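CDP-glucose-4,6-dehydratase (Yersinia pseudotuberculosis, PDB 1RKX) catalyses the NAD-dependent dehydration of CDP-D-glucose, probably to CDP-4-keto-6-deoxy-D-glucose, as a member of the extended short-chain dehydrogenase/reductase family. Local coordinates at residues 90-104 / 150-162. Sequence-based numbering, arbitrary orientation.
Sequences QPLVRLSYSEPVETY and AMGGYDPYSNSKG. With NAD (nicotinamide-adenine-dinucleotide), chain G.
Tyr157 packs against the loop 90-92 and Val93: Pro91 O sits over one ring face, displaced toward the rim, 3.6 Å from CE1, and Val93 CG2 approaches obliquely, within 3.4 Å of CD2. With CG anti to the backbone N (chi1 159°), the ring runs out to the cofactor, its OH 3.2 Å from NAD C6N. That hydroxyl bonds to Ser132 OG and to a water, which also donates to Pro91 O and meets NAD O2D. One turn on, Lys161 NZ gives a good bond to NAD O3D (2.9 Å), a weak one to O2D, and another to Thr131 O.

The start of helix 156-162 is capped by Asp155, whose OD2 takes Ser158 N from above the carboxylate plane while OD1 accepts Ser158 OG on its syn side. Ser96 OG donates to Val93 O on an in-plane lone pair and accepts a weak bond from Tyr157 N (3.2 Å). Pro156 is a knob among Ser96, Tyr97, Pro100 and Tyr104. Tyr104 OH donates to Asn159 OD1 (2.7 Å) from above the carbonyl plane, and Asn159 ND2 reaches back to Gly153 O. Within the other segment, Gln90 NE2 donates to Leu92 O and Thr103 OG1, both in its amide plane, and OE1 accepts from Leu92 N, so the amide closes the turn at Leu92 and ties it to helix 100-104.

Tyr157 and Lys161 form the YxxxK pair of the short-chain dehydrogenase/reductase fold. Lys161 grips the nicotinamide ribose while Ser132 and the water fix the Tyr157 hydroxyl beside the nicotinamide, consistent with the active-site pair of this family.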
loop_
_atom_site.group_PDB
_atom_site.type_symbol
_atom_site.label_atom_id
_atom_site.label_comp_id
_atom_site.label_asym_id
_atom_site.label_seq_id
_atom_site.Cartn_x
_atom_site.Cartn_y
_atom_site.Cartn_z
ATOM N N GLN C 90 -20.211 23.461 -0.029
ATOM C CA GLN C 90 -19.802 24.341 -1.130
ATOM C C GLN C 90 -19.309 23.223 -2.055
ATOM O O GLN C 90 -18.226 22.665 -1.849
ATOM C CB GLN C 90 -18.643 25.238 -0.685
ATOM C CG GLN C 90 -18.277 26.361 -1.651
ATOM C CD GLN C 90 -17.945 25.850 -3.038
ATOM O OE1 GLN C 90 -18.833 25.606 -3.844
ATOM N NE2 GLN C 90 -16.656 25.672 -3.314
ATOM N N PRO C 91 -20.104 22.872 -3.077
ATOM C CA PRO C 91 -19.778 21.800 -4.020
ATOM C C PRO C 91 -18.979 22.086 -5.279
ATOM O O PRO C 91 -18.728 21.161 -6.047
ATOM C CB PRO C 91 -21.153 21.274 -4.375
ATOM C CG PRO C 91 -21.890 22.579 -4.593
ATOM C CD PRO C 91 -21.414 23.461 -3.417
ATOM N N LEU C 92 -18.582 23.336 -5.503
ATOM C CA LEU C 92 -17.861 23.678 -6.726
ATOM C C LEU C 92 -16.344 23.790 -6.610
ATOM O O LEU C 92 -15.824 24.532 -5.771
ATOM C CB LEU C 92 -18.422 24.985 -7.288
ATOM C CG LEU C 92 -19.939 25.030 -7.492
ATOM C CD1 LEU C 92 -20.335 26.397 -8.028
ATOM C CD2 LEU C 92 -20.367 23.927 -8.454
ATOM N N VAL C 93 -15.633 23.072 -7.476
ATOM C CA VAL C 93 -14.175 23.102 -7.476
ATOM C C VAL C 93 -13.700 24.494 -7.891
ATOM O O VAL C 93 -12.863 25.106 -7.222
ATOM C CB VAL C 93 -13.585 22.054 -8.462
ATOM C CG1 VAL C 93 -12.083 22.247 -8.597
ATOM C CG2 VAL C 93 -13.873 20.646 -7.966
ATOM N N ARG C 94 -14.244 24.987 -9.001
ATOM C CA ARG C 94 -13.879 26.301 -9.515
ATOM C C ARG C 94 -13.943 27.355 -8.421
ATOM O O ARG C 94 -12.966 28.050 -8.152
ATOM C CB ARG C 94 -14.823 26.693 -10.646
ATOM C CG ARG C 94 -14.639 28.107 -11.159
ATOM C CD ARG C 94 -15.821 28.477 -12.023
ATOM N NE ARG C 94 -16.075 27.432 -13.005
ATOM C CZ ARG C 94 -17.226 27.266 -13.645
ATOM N NH1 ARG C 94 -18.247 28.081 -13.410
ATOM N NH2 ARG C 94 -17.353 26.275 -14.516
ATOM N N LEU C 95 -15.100 27.469 -7.785
ATOM C CA LEU C 95 -15.272 28.450 -6.729
ATOM C C LEU C 95 -14.293 28.275 -5.566
ATOM O O LEU C 95 -13.843 29.268 -4.981
ATOM C CB LEU C 95 -16.703 28.412 -6.196
ATOM C CG LEU C 95 -17.027 29.520 -5.188
ATOM C CD1 LEU C 95 -16.855 30.883 -5.866
ATOM C CD2 LEU C 95 -18.445 29.349 -4.660
ATOM N N SER C 96 -13.960 27.028 -5.233
ATOM C CA SER C 96 -13.049 26.764 -4.119
ATOM C C SER C 96 -11.682 27.409 -4.337
ATOM O O SER C 96 -10.952 27.668 -3.380
ATOM C CB SER C 96 -12.879 25.255 -3.890
ATOM O OG SER C 96 -12.057 24.650 -4.876
ATOM N N TYR C 97 -11.334 27.671 -5.594
ATOM C CA TYR C 97 -10.059 28.314 -5.889
ATOM C C TYR C 97 -10.099 29.798 -5.554
ATOM O O TYR C 97 -9.080 30.379 -5.180
ATOM C CB TYR C 97 -9.677 28.134 -7.365
ATOM C CG TYR C 97 -9.051 26.793 -7.660
ATOM C CD1 TYR C 97 -9.722 25.832 -8.411
ATOM C CD2 TYR C 97 -7.777 26.487 -7.184
ATOM C CE1 TYR C 97 -9.137 24.592 -8.681
ATOM C CE2 TYR C 97 -7.187 25.264 -7.448
ATOM C CZ TYR C 97 -7.867 24.322 -8.197
ATOM O OH TYR C 97 -7.254 23.129 -8.482
ATOM N N SER C 98 -11.269 30.416 -5.681
ATOM C CA SER C 98 -11.383 31.838 -5.377
ATOM C C SER C 98 -11.862 32.082 -3.950
ATOM O O SER C 98 -11.653 33.157 -3.400
ATOM C CB SER C 98 -12.329 32.525 -6.366
ATOM O OG SER C 98 -13.626 31.975 -6.299
ATOM N N GLU C 99 -12.498 31.078 -3.354
ATOM C CA GLU C 99 -12.999 31.184 -1.986
ATOM C C GLU C 99 -12.611 29.938 -1.192
ATOM O O GLU C 99 -13.467 29.197 -0.717
ATOM C CB GLU C 99 -14.519 31.326 -1.995
ATOM C CG GLU C 99 -15.021 32.629 -2.590
ATOM C CD GLU C 99 -16.535 32.668 -2.680
ATOM O OE1 GLU C 99 -17.200 32.278 -1.695
ATOM O OE2 GLU C 99 -17.061 33.095 -3.730
ATOM N N PRO C 100 -11.307 29.699 -1.029
ATOM C CA PRO C 100 -10.873 28.518 -0.281
ATOM C C PRO C 100 -11.342 28.486 1.184
ATOM O O PRO C 100 -11.812 27.460 1.676
ATOM C CB PRO C 100 -9.348 28.567 -0.425
ATOM C CG PRO C 100 -9.062 30.048 -0.533
ATOM C CD PRO C 100 -10.153 30.501 -1.476
ATOM N N VAL C 101 -11.234 29.616 1.872
ATOM C CA VAL C 101 -11.623 29.686 3.271
ATOM C C VAL C 101 -13.092 29.302 3.477
ATOM O O VAL C 101 -13.412 28.481 4.344
ATOM C CB VAL C 101 -11.352 31.101 3.838
ATOM C CG1 VAL C 101 -11.719 31.156 5.320
ATOM C CG2 VAL C 101 -9.876 31.462 3.641
ATOM N N GLU C 102 -13.982 29.882 2.677
ATOM C CA GLU C 102 -15.404 29.575 2.781
ATOM C C GLU C 102 -15.658 28.091 2.489
ATOM O O GLU C 102 -16.554 27.480 3.075
ATOM C CB GLU C 102 -16.212 30.430 1.795
ATOM C CG GLU C 102 -16.172 31.933 2.067
ATOM C CD GLU C 102 -14.765 32.516 2.007
ATOM O OE1 GLU C 102 -14.024 32.219 1.040
ATOM O OE2 GLU C 102 -14.405 33.283 2.929
ATOM N N THR C 103 -14.873 27.520 1.582
ATOM C CA THR C 103 -15.036 26.110 1.227
ATOM C C THR C 103 -14.713 25.239 2.429
ATOM O O THR C 103 -15.471 24.321 2.769
ATOM C CB THR C 103 -14.115 25.705 0.057
ATOM O OG1 THR C 103 -14.488 26.429 -1.119
ATOM C CG2 THR C 103 -14.233 24.211 -0.221
ATOM N N TYR C 104 -13.588 25.527 3.074
ATOM C CA TYR C 104 -13.185 24.764 4.243
ATOM C C TYR C 104 -14.130 24.981 5.420
ATOM O O TYR C 104 -14.491 24.029 6.108
ATOM C CB TYR C 104 -11.752 25.110 4.660
ATOM C CG TYR C 104 -10.692 24.375 3.858
ATOM C CD1 TYR C 104 -9.903 25.046 2.921
ATOM C CD2 TYR C 104 -10.480 23.007 4.039
ATOM C CE1 TYR C 104 -8.926 24.372 2.182
ATOM C CE2 TYR C 104 -9.508 22.317 3.306
ATOM C CZ TYR C 104 -8.734 23.007 2.379
ATOM O OH TYR C 104 -7.770 22.335 1.658
ATOM N N ALA C 150 -6.255 6.113 0.818
ATOM C CA ALA C 150 -6.000 7.445 1.371
ATOM C C ALA C 150 -6.875 8.613 0.941
ATOM O O ALA C 150 -7.242 8.750 -0.229
ATOM C CB ALA C 150 -4.536 7.808 1.150
ATOM N N MET C 151 -7.185 9.464 1.919
ATOM C CA MET C 151 -7.984 10.663 1.695
ATOM C C MET C 151 -7.025 11.791 1.299
ATOM O O MET C 151 -5.837 11.770 1.643
ATOM C CB MET C 151 -8.735 11.055 2.970
ATOM C CG MET C 151 -9.735 10.013 3.465
ATOM S SD MET C 151 -11.178 9.882 2.374
ATOM C CE MET C 151 -10.704 8.473 1.371
ATOM N N GLY C 152 -7.546 12.770 0.579
ATOM C CA GLY C 152 -6.727 13.877 0.139
ATOM C C GLY C 152 -7.521 14.851 -0.702
ATOM O O GLY C 152 -8.648 15.210 -0.352
ATOM N N GLY C 153 -6.937 15.272 -1.818
ATOM C CA GLY C 153 -7.603 16.218 -2.692
ATOM C C GLY C 153 -6.664 17.342 -3.080
ATOM O O GLY C 153 -6.008 17.940 -2.222
ATOM N N TYR C 154 -6.618 17.640 -4.373
ATOM C CA TYR C 154 -5.745 18.675 -4.923
ATOM C C TYR C 154 -6.266 20.083 -4.647
ATOM O O TYR C 154 -5.598 20.888 -3.998
ATOM C CB TYR C 154 -5.618 18.464 -6.431
ATOM C CG TYR C 154 -4.634 19.374 -7.120
ATOM C CD1 TYR C 154 -3.262 19.133 -7.049
ATOM C CD2 TYR C 154 -5.075 20.463 -7.870
ATOM C CE1 TYR C 154 -2.351 19.956 -7.717
ATOM C CE2 TYR C 154 -4.174 21.289 -8.539
ATOM C CZ TYR C 154 -2.816 21.029 -8.460
ATOM O OH TYR C 154 -1.929 21.837 -9.140
ATOM N N ASP C 155 -7.459 20.367 -5.158
ATOM C CA ASP C 155 -8.096 21.665 -4.986
ATOM C C ASP C 155 -8.765 21.741 -3.612
ATOM O O ASP C 155 -9.020 20.714 -2.980
ATOM C CB ASP C 155 -9.158 21.860 -6.062
ATOM C CG ASP C 155 -10.218 20.786 -6.007
ATOM O OD1 ASP C 155 -9.949 19.669 -6.495
ATOM O OD2 ASP C 155 -11.303 21.051 -5.450
ATOM N N PRO C 156 -9.067 22.963 -3.143
ATOM C CA PRO C 156 -9.708 23.166 -1.839
ATOM C C PRO C 156 -11.011 22.386 -1.646
ATOM O O PRO C 156 -11.269 21.869 -0.552
ATOM C CB PRO C 156 -9.914 24.676 -1.792
ATOM C CG PRO C 156 -8.705 25.182 -2.547
ATOM C CD PRO C 156 -8.665 24.253 -3.736
ATOM N N TYR C 157 -11.828 22.300 -2.693
ATOM C CA TYR C 157 -13.089 21.565 -2.593
ATOM C C TYR C 157 -12.820 20.082 -2.330
ATOM O O TYR C 157 -13.299 19.520 -1.336
ATOM C CB TYR C 157 -13.915 21.703 -3.877
ATOM C CG TYR C 157 -14.934 20.595 -4.036
ATOM C CD1 TYR C 157 -16.102 20.574 -3.274
ATOM C CD2 TYR C 157 -14.694 19.529 -4.906
ATOM C CE1 TYR C 157 -17.008 19.513 -3.371
ATOM C CE2 TYR C 157 -15.588 18.464 -5.010
ATOM C CZ TYR C 157 -16.740 18.462 -4.240
ATOM O OH TYR C 157 -17.608 17.402 -4.340
ATOM N N SER C 158 -12.063 19.453 -3.226
ATOM C CA SER C 158 -11.737 18.037 -3.092
ATOM C C SER C 158 -11.083 17.783 -1.738
ATOM O O SER C 158 -11.459 16.858 -1.012
ATOM C CB SER C 158 -10.783 17.596 -4.214
ATOM O OG SER C 158 -11.382 17.761 -5.486
ATOM N N ASN C 159 -10.121 18.629 -1.390
ATOM C CA ASN C 159 -9.404 18.472 -0.134
ATOM C C ASN C 159 -10.309 18.651 1.089
ATOM O O ASN C 159 -10.157 17.941 2.090
ATOM C CB ASN C 159 -8.227 19.453 -0.081
ATOM C CG ASN C 159 -7.252 19.127 1.033
ATOM O OD1 ASN C 159 -7.334 19.684 2.131
ATOM N ND2 ASN C 159 -6.329 18.208 0.758
ATOM N N SER C 160 -11.254 19.588 1.012
ATOM C CA SER C 160 -12.162 19.815 2.132
ATOM C C SER C 160 -13.023 18.575 2.344
ATOM O O SER C 160 -13.418 18.279 3.473
ATOM C CB SER C 160 -13.052 21.041 1.890
ATOM O OG SER C 160 -14.059 20.801 0.927
ATOM N N LYS C 161 -13.302 17.846 1.264
ATOM C CA LYS C 161 -14.113 16.629 1.362
ATOM C C LYS C 161 -13.275 15.518 1.987
ATOM O O LYS C 161 -13.790 14.682 2.743
ATOM C CB LYS C 161 -14.645 16.227 -0.020
ATOM C CG LYS C 161 -15.748 17.162 -0.546
ATOM C CD LYS C 161 -17.021 17.050 0.308
ATOM C CE LYS C 161 -18.192 17.818 -0.302
ATOM N NZ LYS C 161 -19.466 17.505 0.408
ATOM N N GLY C 162 -11.980 15.516 1.675
ATOM C CA GLY C 162 -11.078 14.545 2.271
ATOM C C GLY C 162 -11.047 14.834 3.772
ATOM O O GLY C 162 -11.052 13.919 4.597
HETATM P PA NAD G . -26.148 21.999 -4.946
HETATM O O1A NAD G . -25.331 23.227 -5.048
HETATM O O2A NAD G . -27.327 21.892 -5.846
HETATM O O5B NAD G . -26.662 21.786 -3.437
HETATM C C5B NAD G . -25.838 22.257 -2.344
HETATM C C4B NAD G . -26.681 22.511 -1.094
HETATM O O4B NAD G . -25.698 22.988 -0.147
HETATM C C3B NAD G . -27.679 23.646 -1.270
HETATM O O3B NAD G . -28.948 23.173 -0.776
HETATM C C2B NAD G . -27.060 24.764 -0.452
HETATM O O2B NAD G . -28.035 25.723 0.046
HETATM C C1B NAD G . -26.322 23.991 0.610
HETATM N N9A NAD G . -25.298 24.786 1.270
HETATM C C8A NAD G . -24.106 25.219 0.754
HETATM N N7A NAD G . -23.389 25.944 1.610
HETATM C C5A NAD G . -24.171 25.981 2.748
HETATM C C6A NAD G . -23.970 26.595 4.004
HETATM N N6A NAD G . -22.921 27.305 4.365
HETATM N N1A NAD G . -24.954 26.446 4.945
HETATM C C2A NAD G . -26.063 25.713 4.600
HETATM N N3A NAD G . -26.356 25.102 3.473
HETATM C C4A NAD G . -25.356 25.272 2.565
HETATM O O3 NAD G . -25.204 20.770 -5.137
HETATM P PN NAD G . -25.522 19.165 -5.166
HETATM O O1N NAD G . -25.150 18.747 -6.520
HETATM O O2N NAD G . -26.962 18.969 -4.860
HETATM O O5D NAD G . -24.494 18.588 -4.110
HETATM C C5D NAD G . -25.041 17.934 -2.959
HETATM C C4D NAD G . -23.923 17.372 -2.103
HETATM O O4D NAD G . -23.306 16.329 -2.929
HETATM C C3D NAD G . -22.761 18.286 -1.714
HETATM O O3D NAD G . -22.232 17.827 -0.454
HETATM C C2D NAD G . -21.771 18.046 -2.846
HETATM O O2D NAD G . -20.444 18.421 -2.442
HETATM C C1D NAD G . -21.922 16.562 -3.047
HETATM N N1N NAD G . -21.432 16.129 -4.351
HETATM C C2N NAD G . -22.149 16.343 -5.541
HETATM C C3N NAD G . -21.655 15.806 -6.847
HETATM C C7N NAD G . -22.494 16.026 -8.039
HETATM O O7N NAD G . -22.079 15.553 -9.108
HETATM N N7N NAD G . -23.663 16.699 -8.013
HETATM C C4N NAD G . -20.289 15.157 -6.894
HETATM C C5N NAD G . -19.653 15.036 -5.546
HETATM C C6N NAD G . -20.168 15.466 -4.414
HETATM O O HOH W 1 -19.630 18.659 -5.211
#